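PDB 1U60: glutaminase 1 from Escherichia coli, which catalyses the hydrolysis of L-glutamine to L-glutamate and ammonium, as a member of the glutaminase family. Local coordinates for residues H19-G24 against N288-Q293; S66-C71 against T193-T198; L112-N117 against L235-M240; E241-R246 against G258-G263; I276-P281 against K294-V299. All coordinates share one frame; numbering follows the deposited sequence.

Interaction 1 of 5, residues H19-G24 against N288-Q293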
# COMPACT_ATOMS: atom_id res chain seq x y z
N HIS A 19 25.07 -10.64 5.38
CA HIS A 19 25.33 -11.45 4.17
C HIS A 19 25.32 -12.96 4.46
O HIS A 19 25.07 -13.77 3.55
CB HIS A 19 26.63 -11.09 3.42
CG HIS A 19 27.88 -11.51 4.12
ND1 HIS A 19 28.20 -12.83 4.37
CD2 HIS A 19 28.91 -10.78 4.62
CE1 HIS A 19 29.34 -12.89 5.03
NE2 HIS A 19 29.80 -11.67 5.18
N SER A 20 25.65 -13.32 5.71
CA SER A 20 25.80 -14.73 6.11
C SER A 20 24.68 -15.18 7.05
O SER A 20 24.77 -16.23 7.70
CB SER A 20 27.13 -14.92 6.81
OG SER A 20 27.10 -14.25 8.06
N LEU A 21 23.62 -14.38 7.14
CA LEU A 21 22.50 -14.65 8.01
C LEU A 21 21.81 -15.94 7.57
O LEU A 21 21.45 -16.07 6.42
CB LEU A 21 21.53 -13.48 7.93
CG LEU A 21 20.40 -13.41 8.94
CD1 LEU A 21 20.96 -12.87 10.27
CD2 LEU A 21 19.25 -12.54 8.36
N ASN A 22 21.65 -16.91 8.48
CA ASN A 22 21.00 -18.18 8.15
C ASN A 22 19.50 -18.01 8.12
O ASN A 22 18.95 -17.05 8.67
CB ASN A 22 21.38 -19.31 9.17
CG ASN A 22 22.71 -19.96 8.87
OD1 ASN A 22 23.35 -20.52 9.77
ND2 ASN A 22 23.14 -19.93 7.61
N GLY A 23 18.82 -18.94 7.45
CA GLY A 23 17.37 -19.01 7.50
C GLY A 23 16.81 -19.04 6.08
O GLY A 23 17.42 -18.47 5.13
N GLY A 24 15.67 -19.70 5.93
CA GLY A 24 15.05 -19.84 4.62
C GLY A 24 15.62 -20.97 3.78
O GLY A 24 16.52 -21.68 4.20
N ASN A 288 10.14 -14.60 -0.25
CA ASN A 288 10.97 -13.42 -0.24
C ASN A 288 12.34 -13.71 0.37
O ASN A 288 12.43 -14.26 1.48
CB ASN A 288 10.27 -12.31 0.55
CG ASN A 288 8.88 -11.98 -0.01
OD1 ASN A 288 8.67 -12.02 -1.23
ND2 ASN A 288 7.92 -11.71 0.89
N SER A 289 13.39 -13.28 -0.31
CA SER A 289 14.77 -13.56 0.14
C SER A 289 14.96 -13.11 1.59
O SER A 289 14.71 -11.93 1.91
CB SER A 289 15.80 -12.80 -0.72
OG SER A 289 17.12 -13.02 -0.28
N VAL A 290 15.42 -14.01 2.45
CA VAL A 290 15.67 -13.64 3.84
C VAL A 290 16.71 -12.54 3.97
O VAL A 290 16.45 -11.49 4.59
CB VAL A 290 16.06 -14.90 4.74
CG1 VAL A 290 16.44 -14.49 6.18
CG2 VAL A 290 14.96 -15.90 4.69
N ARG A 291 17.89 -12.75 3.41
CA ARG A 291 18.96 -11.79 3.49
C ARG A 291 18.69 -10.57 2.59
O ARG A 291 19.06 -9.46 2.94
CB ARG A 291 20.31 -12.40 3.08
CG ARG A 291 20.84 -13.53 3.96
CD ARG A 291 22.01 -14.25 3.27
NE ARG A 291 22.29 -15.52 3.93
CZ ARG A 291 22.62 -16.61 3.29
NH1 ARG A 291 22.75 -16.61 1.97
NH2 ARG A 291 22.85 -17.71 3.99
N GLY A 292 18.10 -10.81 1.43
CA GLY A 292 17.85 -9.75 0.45
C GLY A 292 16.99 -8.67 1.14
O GLY A 292 17.23 -7.48 0.98
N GLN A 293 15.95 -9.10 1.86
CA GLN A 293 15.04 -8.17 2.52
C GLN A 293 15.78 -7.34 3.53
O GLN A 293 15.63 -6.13 3.60
CB GLN A 293 13.91 -8.91 3.25
CG GLN A 293 12.80 -9.31 2.34
CD GLN A 293 11.77 -10.21 3.00
OE1 GLN A 293 10.62 -9.77 3.26
NE2 GLN A 293 12.15 -11.49 3.25

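Interaction 2 of 5, residues S66-C71 against T193-T198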
# COMPACT_ATOMS: atom_id res chain seq x y z
N SER A 66 9.52 -13.41 -10.77
CA SER A 66 8.34 -12.55 -10.76
C SER A 66 8.72 -11.07 -10.70
O SER A 66 7.87 -10.19 -10.84
CB SER A 66 7.34 -12.94 -9.66
OG SER A 66 7.95 -12.67 -8.48
N ILE A 67 9.98 -10.73 -10.54
CA ILE A 67 10.33 -9.32 -10.70
C ILE A 67 9.99 -8.83 -12.11
O ILE A 67 9.73 -7.61 -12.31
CB ILE A 67 11.83 -9.03 -10.27
CG1 ILE A 67 12.06 -9.38 -8.78
CG2 ILE A 67 12.16 -7.59 -10.52
CD1 ILE A 67 13.48 -9.43 -8.38
N SER A 68 10.00 -9.75 -13.08
CA SER A 68 9.56 -9.45 -14.45
C SER A 68 8.17 -8.78 -14.52
O SER A 68 7.92 -8.03 -15.46
CB SER A 68 9.53 -10.75 -15.25
OG SER A 68 8.48 -11.59 -14.82
N LYS A 69 7.32 -9.00 -13.51
CA LYS A 69 5.96 -8.42 -13.45
C LYS A 69 6.02 -6.89 -13.52
O LYS A 69 5.15 -6.24 -14.11
CB LYS A 69 5.18 -8.90 -12.24
CG LYS A 69 5.07 -10.42 -12.15
CD LYS A 69 4.39 -10.80 -10.81
CE LYS A 69 4.06 -12.28 -10.73
NZ LYS A 69 3.65 -12.60 -9.30
N VAL A 70 7.09 -6.31 -12.94
CA VAL A 70 7.20 -4.85 -12.88
C VAL A 70 7.47 -4.36 -14.30
O VAL A 70 6.92 -3.33 -14.75
CB VAL A 70 8.30 -4.42 -11.89
CG1 VAL A 70 8.59 -2.93 -12.01
CG2 VAL A 70 7.93 -4.80 -10.49
N CYS A 71 8.35 -5.06 -15.02
CA CYS A 71 8.74 -4.61 -16.35
C CYS A 71 7.58 -4.70 -17.35
O CYS A 71 7.38 -3.83 -18.18
CB CYS A 71 9.91 -5.40 -16.90
SG CYS A 71 11.37 -5.48 -15.80
N THR A 193 6.04 -17.10 -18.91
CA THR A 193 7.10 -18.02 -18.50
C THR A 193 8.49 -17.56 -18.95
O THR A 193 9.43 -17.53 -18.16
CB THR A 193 6.79 -19.41 -19.04
OG1 THR A 193 5.51 -19.81 -18.53
CG2 THR A 193 7.77 -20.42 -18.53
N ARG A 194 8.58 -17.12 -20.20
CA ARG A 194 9.82 -16.55 -20.75
C ARG A 194 10.29 -15.36 -19.96
O ARG A 194 11.47 -15.26 -19.64
CB ARG A 194 9.68 -16.13 -22.22
CG ARG A 194 9.36 -17.28 -23.16
CD ARG A 194 9.36 -16.85 -24.61
NE ARG A 194 8.49 -17.62 -25.50
CZ ARG A 194 8.43 -17.43 -26.83
NH1 ARG A 194 9.21 -16.55 -27.43
NH2 ARG A 194 7.59 -18.13 -27.57
N GLN A 195 9.37 -14.43 -19.66
CA GLN A 195 9.77 -13.17 -19.02
C GLN A 195 10.35 -13.40 -17.63
O GLN A 195 11.20 -12.64 -17.13
CB GLN A 195 8.63 -12.17 -19.02
CG GLN A 195 7.64 -12.34 -17.87
CD GLN A 195 6.59 -11.29 -17.83
OE1 GLN A 195 6.20 -10.82 -16.71
NE2 GLN A 195 6.07 -10.95 -18.95
N CYS A 196 9.92 -14.50 -16.99
CA CYS A 196 10.43 -14.91 -15.70
C CYS A 196 11.80 -15.61 -15.75
O CYS A 196 12.44 -15.78 -14.71
CB CYS A 196 9.45 -15.87 -15.04
SG CYS A 196 7.94 -15.07 -14.43
N SER A 197 12.23 -15.97 -16.96
CA SER A 197 13.36 -16.84 -17.18
C SER A 197 14.60 -16.12 -17.67
O SER A 197 15.56 -16.77 -18.02
CB SER A 197 12.97 -18.01 -18.14
OG SER A 197 11.90 -18.78 -17.60
N THR A 198 14.63 -14.80 -17.65
CA THR A 198 15.87 -14.06 -17.91
C THR A 198 16.73 -13.99 -16.64
O THR A 198 16.23 -14.21 -15.53
CB THR A 198 15.51 -12.66 -18.41
OG1 THR A 198 14.73 -12.01 -17.40
CG2 THR A 198 14.69 -12.70 -19.68

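Interaction 3 of 5, residues L112-N117 against L235-M240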
# COMPACT_ATOMS: atom_id res chain seq x y z
N LEU A 112 -7.23 -8.47 -10.08
CA LEU A 112 -6.96 -7.43 -9.09
C LEU A 112 -5.66 -6.73 -9.15
O LEU A 112 -5.65 -5.51 -9.05
CB LEU A 112 -7.17 -7.90 -7.63
CG LEU A 112 -8.59 -8.02 -7.03
CD1 LEU A 112 -8.70 -7.63 -5.51
CD2 LEU A 112 -9.70 -7.61 -7.88
N SER A 113 -4.54 -7.45 -9.26
CA SER A 113 -3.20 -6.83 -9.24
C SER A 113 -2.34 -7.39 -10.36
O SER A 113 -2.28 -8.62 -10.50
CB SER A 113 -2.47 -7.09 -7.91
OG SER A 113 -1.08 -6.70 -8.00
N PRO A 114 -1.63 -6.55 -11.11
CA PRO A 114 -0.64 -7.04 -12.11
C PRO A 114 0.55 -7.74 -11.49
O PRO A 114 1.35 -8.28 -12.20
CB PRO A 114 -0.12 -5.78 -12.79
CG PRO A 114 -0.71 -4.61 -12.05
CD PRO A 114 -1.72 -5.08 -11.08
N LEU A 115 0.66 -7.71 -10.17
CA LEU A 115 1.78 -8.31 -9.47
C LEU A 115 1.53 -9.65 -8.80
O LEU A 115 2.44 -10.18 -8.22
CB LEU A 115 2.45 -7.32 -8.52
CG LEU A 115 2.82 -5.96 -9.09
CD1 LEU A 115 3.57 -5.11 -8.06
CD2 LEU A 115 3.68 -6.08 -10.39
N VAL A 116 0.29 -10.17 -8.82
CA VAL A 116 0.10 -11.58 -8.51
C VAL A 116 0.16 -12.36 -9.84
O VAL A 116 0.12 -11.76 -10.89
CB VAL A 116 -1.17 -11.87 -7.73
CG1 VAL A 116 -1.14 -11.06 -6.41
CG2 VAL A 116 -2.42 -11.60 -8.58
N ASN A 117 0.34 -13.66 -9.78
CA ASN A 117 0.57 -14.40 -11.05
C ASN A 117 -0.58 -14.20 -12.08
O ASN A 117 -0.36 -14.02 -13.26
CB ASN A 117 0.75 -15.90 -10.77
CG ASN A 117 2.14 -16.27 -10.30
OD1 ASN A 117 2.87 -15.48 -9.70
ND2 ASN A 117 2.49 -17.56 -10.48
N LEU A 235 4.84 2.14 -9.09
CA LEU A 235 5.23 2.14 -7.68
C LEU A 235 4.07 1.90 -6.72
O LEU A 235 4.26 1.23 -5.70
CB LEU A 235 5.93 3.47 -7.34
CG LEU A 235 7.24 3.77 -8.12
CD1 LEU A 235 7.91 5.00 -7.62
CD2 LEU A 235 8.24 2.58 -8.08
N ALA A 236 2.88 2.41 -7.05
CA ALA A 236 1.70 2.16 -6.24
C ALA A 236 1.39 0.67 -6.25
O ALA A 236 1.14 0.07 -5.18
CB ALA A 236 0.51 2.92 -6.76
N GLU A 237 1.43 0.06 -7.42
CA GLU A 237 1.17 -1.38 -7.52
C GLU A 237 2.18 -2.17 -6.69
O GLU A 237 1.78 -3.13 -5.98
CB GLU A 237 1.19 -1.84 -8.98
CG GLU A 237 0.07 -1.26 -9.90
CD GLU A 237 -1.29 -1.90 -9.86
OE1 GLU A 237 -1.64 -2.60 -8.86
OE2 GLU A 237 -2.06 -1.67 -10.87
N MET A 238 3.45 -1.78 -6.76
CA MET A 238 4.50 -2.41 -5.97
C MET A 238 4.20 -2.24 -4.46
O MET A 238 4.33 -3.21 -3.71
CB MET A 238 5.86 -1.82 -6.30
CG MET A 238 6.40 -2.30 -7.69
SD MET A 238 7.79 -1.33 -8.29
CE MET A 238 9.06 -1.77 -7.10
N MET A 239 3.82 -1.05 -4.02
CA MET A 239 3.57 -0.85 -2.58
C MET A 239 2.46 -1.80 -2.14
O MET A 239 2.51 -2.29 -1.02
CB MET A 239 3.17 0.59 -2.27
CG MET A 239 3.09 0.94 -0.76
SD MET A 239 4.58 1.00 0.10
CE MET A 239 5.40 2.16 -0.66
N MET A 240 1.46 -2.04 -2.99
CA MET A 240 0.32 -2.80 -2.53
C MET A 240 0.56 -4.32 -2.51
O MET A 240 -0.00 -5.02 -1.70
CB MET A 240 -0.91 -2.47 -3.35
CG MET A 240 -1.28 -1.00 -3.38
SD MET A 240 -1.55 -0.16 -1.83
CE MET A 240 -2.90 -1.22 -1.12
O HOH W 1 -0.73 -4.29 -6.93

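Interaction 4 of 5, residues E241-R246 against G258-G263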
# COMPACT_ATOMS: atom_id res chain seq x y z
N GLU A 241 1.40 -4.82 -3.38
CA GLU A 241 1.48 -6.27 -3.62
C GLU A 241 2.87 -6.84 -3.96
O GLU A 241 2.99 -8.04 -4.13
CB GLU A 241 0.52 -6.58 -4.79
CG GLU A 241 0.22 -8.01 -5.12
CD GLU A 241 -0.47 -8.76 -3.99
OE1 GLU A 241 -1.59 -8.35 -3.60
OE2 GLU A 241 0.07 -9.78 -3.53
N GLY A 242 3.89 -6.00 -4.05
CA GLY A 242 5.19 -6.41 -4.58
C GLY A 242 5.92 -7.49 -3.79
O GLY A 242 6.77 -8.18 -4.33
N LEU A 243 5.63 -7.58 -2.49
CA LEU A 243 6.16 -8.67 -1.64
C LEU A 243 5.06 -9.65 -1.21
O LEU A 243 5.15 -10.28 -0.13
CB LEU A 243 6.92 -8.11 -0.44
CG LEU A 243 8.38 -7.78 -0.81
CD1 LEU A 243 8.50 -6.41 -1.49
CD2 LEU A 243 9.25 -7.82 0.39
N TYR A 244 4.01 -9.72 -2.01
CA TYR A 244 2.91 -10.69 -1.83
C TYR A 244 2.20 -10.38 -0.50
O TYR A 244 1.89 -9.22 -0.22
CB TYR A 244 3.39 -12.13 -2.04
CG TYR A 244 3.95 -12.26 -3.46
CD1 TYR A 244 3.10 -12.30 -4.53
CD2 TYR A 244 5.31 -12.12 -3.70
CE1 TYR A 244 3.60 -12.33 -5.86
CE2 TYR A 244 5.81 -12.12 -5.01
CZ TYR A 244 4.93 -12.20 -6.08
OH TYR A 244 5.46 -12.21 -7.36
N GLY A 245 1.94 -11.41 0.30
CA GLY A 245 1.22 -11.24 1.55
C GLY A 245 1.99 -10.48 2.61
O GLY A 245 1.46 -10.22 3.68
N ARG A 246 3.25 -10.18 2.35
CA ARG A 246 4.08 -9.40 3.29
C ARG A 246 4.36 -8.00 2.81
O ARG A 246 5.26 -7.33 3.29
CB ARG A 246 5.42 -10.10 3.55
CG ARG A 246 5.26 -11.49 4.10
CD ARG A 246 5.52 -11.58 5.54
NE ARG A 246 4.32 -11.69 6.33
CZ ARG A 246 4.30 -11.62 7.66
NH1 ARG A 246 5.44 -11.46 8.33
NH2 ARG A 246 3.16 -11.68 8.31
N GLY A 258 8.44 -1.89 -3.29
CA GLY A 258 9.40 -2.98 -3.51
C GLY A 258 8.82 -4.11 -4.33
O GLY A 258 7.63 -4.16 -4.65
N LYS A 259 9.71 -5.04 -4.67
CA LYS A 259 9.32 -6.25 -5.39
C LYS A 259 10.30 -7.35 -5.10
O LYS A 259 11.52 -7.13 -5.11
CB LYS A 259 9.28 -6.00 -6.89
CG LYS A 259 8.78 -7.15 -7.74
CD LYS A 259 7.27 -7.30 -7.73
CE LYS A 259 6.75 -8.67 -8.15
NZ LYS A 259 6.86 -9.74 -7.11
N SER A 260 9.80 -8.55 -4.92
CA SER A 260 10.62 -9.72 -4.74
C SER A 260 10.42 -10.69 -5.92
O SER A 260 9.40 -10.60 -6.69
CB SER A 260 10.21 -10.46 -3.50
OG SER A 260 8.91 -11.01 -3.68
N GLY A 261 11.37 -11.62 -6.05
CA GLY A 261 11.28 -12.76 -6.99
C GLY A 261 11.90 -14.01 -6.38
O GLY A 261 12.73 -13.90 -5.50
N VAL A 262 11.55 -15.19 -6.89
CA VAL A 262 12.05 -16.46 -6.30
C VAL A 262 13.52 -16.80 -6.65
O VAL A 262 14.09 -17.73 -6.07
CB VAL A 262 11.11 -17.69 -6.59
CG1 VAL A 262 9.74 -17.43 -5.98
CG2 VAL A 262 11.02 -18.01 -8.06
N GLY A 263 14.13 -16.03 -7.55
CA GLY A 263 15.57 -16.03 -7.73
C GLY A 263 16.33 -15.48 -6.58
O GLY A 263 17.55 -15.65 -6.54
O HOH W 2 4.32 -9.06 -6.30

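Interaction 5 of 5, residues I276-P281 against K294-V299. With EDO (1,2-ethanediol), chain E.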
# COMPACT_ATOMS: atom_id res chain seq x y z
N ILE A 276 17.54 0.53 -4.90
CA ILE A 276 18.28 -0.30 -3.97
C ILE A 276 17.88 -1.72 -4.24
O ILE A 276 16.70 -2.07 -4.30
CB ILE A 276 17.98 0.04 -2.48
CG1 ILE A 276 18.07 1.53 -2.22
CG2 ILE A 276 18.86 -0.82 -1.48
CD1 ILE A 276 17.45 1.98 -0.83
N ALA A 277 18.85 -2.58 -4.37
CA ALA A 277 18.52 -3.99 -4.60
C ALA A 277 19.44 -4.89 -3.81
O ALA A 277 20.57 -4.52 -3.46
CB ALA A 277 18.60 -4.33 -6.04
N ALA A 278 18.97 -6.09 -3.58
CA ALA A 278 19.84 -7.16 -3.02
C ALA A 278 19.43 -8.49 -3.54
O ALA A 278 18.38 -8.65 -4.12
CB ALA A 278 19.75 -7.13 -1.50
N PHE A 279 20.30 -9.50 -3.29
CA PHE A 279 20.07 -10.83 -3.70
C PHE A 279 20.67 -11.79 -2.71
O PHE A 279 21.80 -11.59 -2.23
CB PHE A 279 20.70 -11.02 -5.09
CG PHE A 279 21.14 -12.41 -5.41
CD1 PHE A 279 20.23 -13.41 -5.65
CD2 PHE A 279 22.51 -12.69 -5.56
CE1 PHE A 279 20.64 -14.67 -5.97
CE2 PHE A 279 22.94 -13.94 -5.90
CZ PHE A 279 22.02 -14.95 -6.11
N SER A 280 19.87 -12.81 -2.38
CA SER A 280 20.39 -14.05 -1.86
C SER A 280 19.37 -15.18 -2.05
O SER A 280 18.16 -14.96 -1.78
CB SER A 280 20.75 -13.93 -0.39
OG SER A 280 21.57 -15.07 -0.02
N PRO A 281 19.79 -16.36 -2.52
CA PRO A 281 18.82 -17.40 -2.87
C PRO A 281 17.86 -17.89 -1.77
O PRO A 281 16.75 -18.20 -2.16
CB PRO A 281 19.72 -18.56 -3.36
CG PRO A 281 21.00 -17.85 -3.89
CD PRO A 281 21.17 -16.74 -2.94
N LYS A 294 16.58 -8.03 4.35
CA LYS A 294 17.29 -7.37 5.44
C LYS A 294 18.35 -6.40 4.90
O LYS A 294 18.50 -5.33 5.43
CB LYS A 294 17.90 -8.43 6.42
CG LYS A 294 16.83 -9.11 7.26
CD LYS A 294 16.18 -8.22 8.38
CE LYS A 294 14.77 -8.78 8.80
NZ LYS A 294 14.74 -9.44 10.15
N MET A 295 19.04 -6.77 3.83
CA MET A 295 20.09 -5.91 3.31
C MET A 295 19.47 -4.63 2.68
O MET A 295 19.99 -3.54 2.86
CB MET A 295 20.97 -6.66 2.30
CG MET A 295 21.93 -7.62 3.04
SD MET A 295 23.11 -8.39 1.85
CE MET A 295 22.18 -9.46 1.07
N VAL A 296 18.38 -4.76 1.92
CA VAL A 296 17.71 -3.58 1.36
C VAL A 296 17.14 -2.69 2.47
O VAL A 296 17.32 -1.47 2.43
CB VAL A 296 16.61 -3.98 0.37
CG1 VAL A 296 15.76 -2.79 0.01
CG2 VAL A 296 17.23 -4.62 -0.94
N ALA A 297 16.44 -3.30 3.43
CA ALA A 297 15.92 -2.55 4.56
C ALA A 297 17.02 -1.81 5.29
O ALA A 297 16.87 -0.67 5.71
CB ALA A 297 15.17 -3.49 5.52
N SER A 298 18.17 -2.47 5.46
CA SER A 298 19.29 -1.85 6.16
C SER A 298 19.80 -0.59 5.45
O SER A 298 19.98 0.45 6.05
CB SER A 298 20.44 -2.86 6.32
OG SER A 298 21.55 -2.19 6.93
N VAL A 299 20.00 -0.66 4.12
CA VAL A 299 20.45 0.49 3.39
C VAL A 299 19.44 1.64 3.56
O VAL A 299 19.82 2.79 3.84
CB VAL A 299 20.66 0.14 1.90
CG1 VAL A 299 20.98 1.41 1.03
CG2 VAL A 299 21.78 -0.89 1.72
C1 EDO E . 12.08 -12.44 9.86
O1 EDO E . 11.56 -13.74 10.06
C2 EDO E . 11.01 -11.39 10.13
O2 EDO E . 11.66 -10.14 10.07

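Interaction 1 of 5, residues H19-G24 against N288-Q293
Polar contact between the two segments centres on the backbone carbonyl of Leu-21 and the guanidinium group of Arg-291. Arg-291 NE donates to Leu-21 O over 2.7 Å, with an N-H...O angle of 153°. A weak second bond from Arg-291 NH2 reaches the same oxygen at 3.2 Å, so one carbonyl is held at the edge of the guanidinium by two donors, 16° from its plane. His-19 O lies over one face of the group and touches Arg-291 CD at 3.1 Å. Arginine suits this place because its chain, extended from CG to NE, spans the distance to the loop and still leaves NH1 to bond Ser-280 OG and Gly-38 O.

The contact fastens the loop that follows helix 4-18 to the first turn of helix 290-303. Ser-289 is the N-cap of that helix: its OG accepts from Gly-292 N, and it also bonds Ser-280 O.

The apolar part lies with Val-290. Its CG1 meets Leu-21 CD2 at 4.1 Å, the two side chains crossing at about a right angle. Its CG2, beside the backbone N, turns to the glycine pair instead, 3.6 Å from Gly-23 O and 3.9 Å from Gly-24 CA. At Gly-24 a side chain would run into that methyl, and both glycines have positive phi values, 82° at Gly-24, that suit a residue without one.

Interaction 2 of 5, residues S66-C71 against T193-T198
Ser-68 OG bonds Glu-65 O, just before its own segment, and lies 3.1 Å from Gln-195 OE1, a second acceptor within reach of its one proton. With OG lodged between its backbone N and carbonyl carbon (chi1 70°), Ser-68 turns the oxygen to Gln-195 while CB sits 3.1 Å from Gln-195 O. That carbonyl accepts from Gln-143 NE2 of helix 132-147.

Gln-195 reaches over from helix 185-195. Its CG comes off in the same position (chi1 83°), uncommon for a glutamine, and the chain beyond is extended, so the shaft runs alongside the serine, CG 3.3 Å from Ser-68 OG, before OE1 arrives. Cys-196 SG lies 3.5 Å from Ser-68 OG, a soft neighbour that also passes 4.3 Å from Ser-66 N. A small serine suits a place where these groups converge.

Ser-66 and Lys-69 form the S-x-x-K signature of the beta-lactamase clan near helix 68-80. Lys-69 NZ bonds Tyr-244 OH, Leu-115 O and Asn-117 OD1; Ser-66 OG also bonds Tyr-244 OH. The chemistry implies a buried, largely polar contact on one side of segment 66-71, while Ser-66 and Lys-69 leave their backbone pointing away from 193-198, Ser-66 being a predicted substrate-binding residue.

Interaction 3 of 5, residues L112-N117 against L235-M240
Glu-237 meets Pro-114 and Leu-115 along its whole length, starting at CB, which lies 4.1 Å from Leu-115 CD1. Next along the chain, CG brushes the proline ring at Pro-114 CG. A bend at the second torsion (chi2 -81°) then swings the carboxylate against the CG-CD edge of the ring, so that the side chain crosses Pro-114 at about a right angle and Glu-237 CD stands 3.4 Å from Pro-114 CD. At the tip, OE1 lies 3.3 Å from Pro-114 CD, and OE2 touches the ring at both CD and CG. Proline suits this place because its CD carries hydrogens somewhat polarised by the adjoining nitrogen, which a carboxylate oxygen, probably charged, tolerates well.

A water bridges the two segments, donating to Glu-237 OE1 at 2.7 Å and to Glu-237 O at 2.9 Å, while Ser-113 OG donates to it at 2.7 Å. The water thus ties the loop to the helix and closes a ring with the glutamate's own backbone. Ser-113 OG accepts in turn from Leu-115 N, an ST turn that keeps the hydroxyl facing the water.

Leu-115 presses its CD1 against the helix backbone, 3.4 Å from Glu-237 O, and against Met-238 CG, wedging the loop onto helix 231-241. Tyr-252 of the second subunit also packs against Glu-237.

Ser-113 to Val-116 form a type I beta turn whose last residue, Val-116, is the N-cap of helix 117-126; the first residue of that helix, Asn-117, is predicted to bind substrate.

Interaction 4 of 5, residues E241-R246 against G258-G263
Gly-242 O is gripped by two donors of the strand, reaching it from opposite faces of its carbonyl plane. Ser-260 N comes at 3.1 Å with an N-H...O angle of 156°, and Lys-259 NZ at 3.2 Å. The backbones lie so close here that Gly-242 CA makes a C-H...O contact of 3.3 Å with Gly-258 O, an approach suited to a residue without a side chain. Leu-243 packs its CD1 over the Gly-258 to Lys-259 peptide.

Lys-259 leaves its strand pointing away, yet bends at chi2 (78°) and again at chi4 bring NZ back to the loop. There it also meets Tyr-244 OH at 2.9 Å, the carbonyl oxygen of the next residue, Ser-260 O, at 2.7 Å, and a water. Such acceptors outnumber its three hydrogens and must share them. The water donates to Glu-241 O and sits over one face of the Tyr-244 ring, while Ser-260 OG lies at the ring's edge, 3.6 Å from Tyr-244 CE2.

In the next shell, Tyr-244 OH bonds Ser-66 OG and Lys-69 NZ, and Ser-260 OG bonds Asn-288 OD1. Lys-259, Ser-260 and Gly-261 match the K-S/T-G motif of the beta-lactamase clan, and Tyr-244 is a predicted substrate-binding residue, consistent with an active-site wall.

The loop, which runs from helix 231-241 to helix 247-253, is thereby joined to strand 258-260, the edge strand within this chain of the five-stranded antiparallel sheet.

Interaction 5 of 5, residues I276-P281 against K294-V299
Helix 290-303 packs here on the middle strand of the five-stranded antiparallel sheet, a helix-on-sheet layer of the beta-lactamase-like fold, with Ile-276 and Ala-278 of strand 274-279 facing Met-295, Val-296 and Val-299. The short segments run nearly antiparallel at 153°, their axes 7.4 Å apart at the closest.

Val-296 supplies two separate contacts through its branches. CG2, anti to the carbonyl carbon, comes down on the strand backbone 3.5 Å from Ala-278 N and touches Ala-278 CB at 3.6 Å. CG1 goes the other way, to Ile-276 CG2. That same methyl of Ile-276 also meets Val-299 CB at 3.9 Å, and Ile-276 CD1 touches Val-299 CG1, the two side chains lying alongside each other, pointing opposite ways. Alanine suits position 278 because its single methyl lets the helix settle close, and Met-295 CB reaches that methyl at 4.0 Å. Beyond it, the methionine bends at its last torsion (chi3 -74°) and carries CE to within 3.9 Å of Phe-279 O.

Ala-277 and Phe-279 point to the other face of the sheet, where helix 202-213 covers them. On the outer side of helix 290-303, Lys-294 NZ bonds O2 of a 1,2-ethanediol at 3.2 Å; this lysine can be acetylated but is unmodified here.

With branched and small apolar side chains meeting and no polar bond between the segments, this interface rests on shape and on the exclusion of water, while Lys-294 and Ser-298 lie on other sides of the helix.

From the N terminus, interaction 1 opens first, at 19-24, and closes last but one, at 288-293; interactions 2, 3 and 4 are nested within its loop. Interactions 2 and 3 cross, since 112-117 falls between 66-71 and 193-198 while 235-240 lies beyond 193-198, and both are complete before interaction 4 closes its short loop through helix 247-253. Interaction 5 follows in series but crosses interaction 1, sharing helix 290-303 with it. Interactions 2, 3 and 4 touch one another around the predicted substrate site, joining helical parts to the sheet's edge strand 258-260. Interactions 1 and 5 secure the last helix against the N-terminal loop and the sheet, and Asn-288 joins interaction 1 to interaction 4.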